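Succinylglutamate desuccinylase/aspartoacylase (Ruegeria sp. TM1040, PDB 3NA6) probably acts as a zinc-dependent hydrolase of the succinylglutamate desuccinylase/aspartoacylase family, removing acyl groups from N-acylated amino acids. Local coordinates at residues A[104-109]-A[119-124]. Residues are numbered along the deposited sequence; the frame is centred on the assembly and turned at random.
Sequences PIDRGN and DGTVTQ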
loop_
_atom_site.group_PDB
_atom_site.type_symbol
_atom_site.label_atom_id
_atom_site.label_comp_id
_atom_site.label_asym_id
_atom_site.label_seq_id
_atom_site.Cartn_x
_atom_site.Cartn_y
_atom_site.Cartn_z
ATOM N N PRO A 104 -7.397 -10.845 -6.039
ATOM C CA PRO A 104 -7.054 -9.842 -5.062
ATOM C C PRO A 104 -8.021 -9.806 -3.845
ATOM O O PRO A 104 -7.654 -9.292 -2.815
ATOM C CB PRO A 104 -7.131 -8.558 -5.880
ATOM C CG PRO A 104 -8.175 -8.803 -6.862
ATOM C CD PRO A 104 -8.112 -10.261 -7.190
ATOM N N ILE A 105 -9.212 -10.393 -3.952
ATOM C CA ILE A 105 -10.159 -10.435 -2.837
ATOM C C ILE A 105 -9.665 -11.364 -1.721
ATOM O O ILE A 105 -9.689 -10.988 -0.564
ATOM C CB ILE A 105 -11.594 -10.867 -3.300
ATOM C CG1 ILE A 105 -12.164 -9.897 -4.350
ATOM C CG2 ILE A 105 -12.576 -10.936 -2.104
ATOM C CD1 ILE A 105 -13.486 -10.420 -5.102
ATOM N N ASP A 106 -9.176 -12.561 -2.068
ATOM C CA ASP A 106 -8.824 -13.587 -1.085
ATOM C C ASP A 106 -7.513 -14.329 -1.385
ATOM O O ASP A 106 -7.169 -15.306 -0.728
ATOM C CB ASP A 106 -9.990 -14.576 -0.983
ATOM C CG ASP A 106 -10.471 -15.074 -2.370
ATOM O OD1 ASP A 106 -9.627 -15.203 -3.295
ATOM O OD2 ASP A 106 -11.686 -15.312 -2.532
ATOM N N ARG A 107 -6.760 -13.862 -2.366
ATOM C CA ARG A 107 -5.544 -14.520 -2.776
ATOM C C ARG A 107 -5.835 -15.948 -3.258
ATOM O O ARG A 107 -4.943 -16.772 -3.360
ATOM C CB ARG A 107 -4.557 -14.525 -1.607
ATOM C CG ARG A 107 -3.118 -14.237 -1.974
ATOM C CD ARG A 107 -2.764 -12.755 -1.830
ATOM N NE ARG A 107 -3.176 -11.982 -3.004
ATOM C CZ ARG A 107 -3.200 -10.652 -3.072
ATOM N NH1 ARG A 107 -2.839 -9.905 -2.032
ATOM N NH2 ARG A 107 -3.601 -10.064 -4.192
ATOM N N GLY A 108 -7.086 -16.240 -3.584
ATOM C CA GLY A 108 -7.451 -17.596 -3.974
ATOM C C GLY A 108 -6.883 -18.015 -5.322
ATOM O O GLY A 108 -7.037 -17.307 -6.330
ATOM N N ASN A 109 -6.236 -19.172 -5.323
ATOM C CA ASN A 109 -5.907 -19.878 -6.550
ATOM C C ASN A 109 -7.091 -20.775 -6.883
ATOM O O ASN A 109 -7.326 -21.811 -6.225
ATOM C CB ASN A 109 -4.637 -20.720 -6.383
ATOM C CG ASN A 109 -4.230 -21.424 -7.675
ATOM O OD1 ASN A 109 -4.999 -21.459 -8.644
ATOM N ND2 ASN A 109 -3.017 -21.972 -7.703
ATOM N N ASP A 119 -20.460 -20.980 1.277
ATOM C CA ASP A 119 -20.355 -20.005 2.349
ATOM C C ASP A 119 -18.910 -19.624 2.640
ATOM O O ASP A 119 -18.619 -19.091 3.693
ATOM C CB ASP A 119 -21.026 -20.558 3.623
ATOM C CG ASP A 119 -20.274 -21.738 4.230
ATOM O OD1 ASP A 119 -19.596 -22.487 3.508
ATOM O OD2 ASP A 119 -20.359 -21.917 5.465
ATOM N N GLY A 120 -18.003 -19.819 1.684
ATOM C CA GLY A 120 -16.604 -19.457 1.901
ATOM C C GLY A 120 -16.225 -18.135 1.269
ATOM O O GLY A 120 -17.066 -17.256 1.099
ATOM N N THR A 121 -14.960 -18.025 0.877
ATOM C CA THR A 121 -14.446 -16.858 0.168
ATOM C C THR A 121 -15.060 -16.774 -1.232
ATOM O O THR A 121 -15.678 -17.717 -1.688
ATOM C CB THR A 121 -12.893 -16.909 0.059
ATOM O OG1 THR A 121 -12.481 -18.011 -0.777
ATOM C CG2 THR A 121 -12.278 -17.017 1.446
ATOM N N VAL A 122 -14.932 -15.621 -1.885
ATOM C CA VAL A 122 -15.418 -15.465 -3.260
ATOM C C VAL A 122 -14.909 -16.623 -4.153
ATOM O O VAL A 122 -15.685 -17.261 -4.868
ATOM C CB VAL A 122 -15.070 -14.082 -3.839
ATOM C CG1 VAL A 122 -15.325 -14.069 -5.318
ATOM C CG2 VAL A 122 -15.943 -12.988 -3.122
ATOM N N THR A 123 -13.615 -16.902 -4.090
ATOM C CA THR A 123 -13.013 -17.947 -4.936
ATOM C C THR A 123 -13.635 -19.320 -4.654
ATOM O O THR A 123 -13.891 -20.100 -5.556
ATOM C CB THR A 123 -11.476 -17.957 -4.764
ATOM O OG1 THR A 123 -10.941 -16.672 -5.182
ATOM C CG2 THR A 123 -10.819 -19.065 -5.621
ATOM N N GLN A 124 -13.885 -19.607 -3.383
ATOM C CA GLN A 124 -14.507 -20.857 -2.987
ATOM C C GLN A 124 -15.951 -20.965 -3.458
ATOM O O GLN A 124 -16.394 -22.053 -3.796
ATOM C CB GLN A 124 -14.461 -21.027 -1.472
ATOM C CG GLN A 124 -13.076 -21.185 -0.952
ATOM C CD GLN A 124 -13.041 -21.388 0.517
ATOM O OE1 GLN A 124 -13.623 -20.623 1.296
ATOM N NE2 GLN A 124 -12.385 -22.458 0.923
#
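D106 meets the first turn of helix 122-134 with both carboxylate oxygens and closes an Asx turn in its own loop. OD2 of D106 accepts a hydrogen bond from T123 N at 2.9 Å, almost straight (168°), on the syn side. OD1 of D106 takes two donors. OG1 of T123 gives its proton to the syn lone pair of OD1, at 2.7 Å. G108 N donates to OD1 of D106 from the anti side at 2.8 Å, tilted 28° out of the carboxylate plane, which makes the Asx turn. CG of D106 sits between its own N and carbonyl carbon (chi1 49°), which lets OD1 serve loop and helix together. The helix start also has a capping box. OE1 of Q124 accepts from T121 N at 3.0 Å, while T121 OG1 accepts weakly from Q124 N. The carboxylate lies at the helix N-terminus, where its charge is probably favoured. With an alanine at D106, T123 N, T123 OG1 and G108 N would probably lose this acceptor, and the loop its tie to the helix. OD1 of N109 hydrogen-bonds to NE2 of H59, a possible metal ligand. Beside D106, the methyl CD1 of I105 rests against V122 CG2 at 4.1 Å.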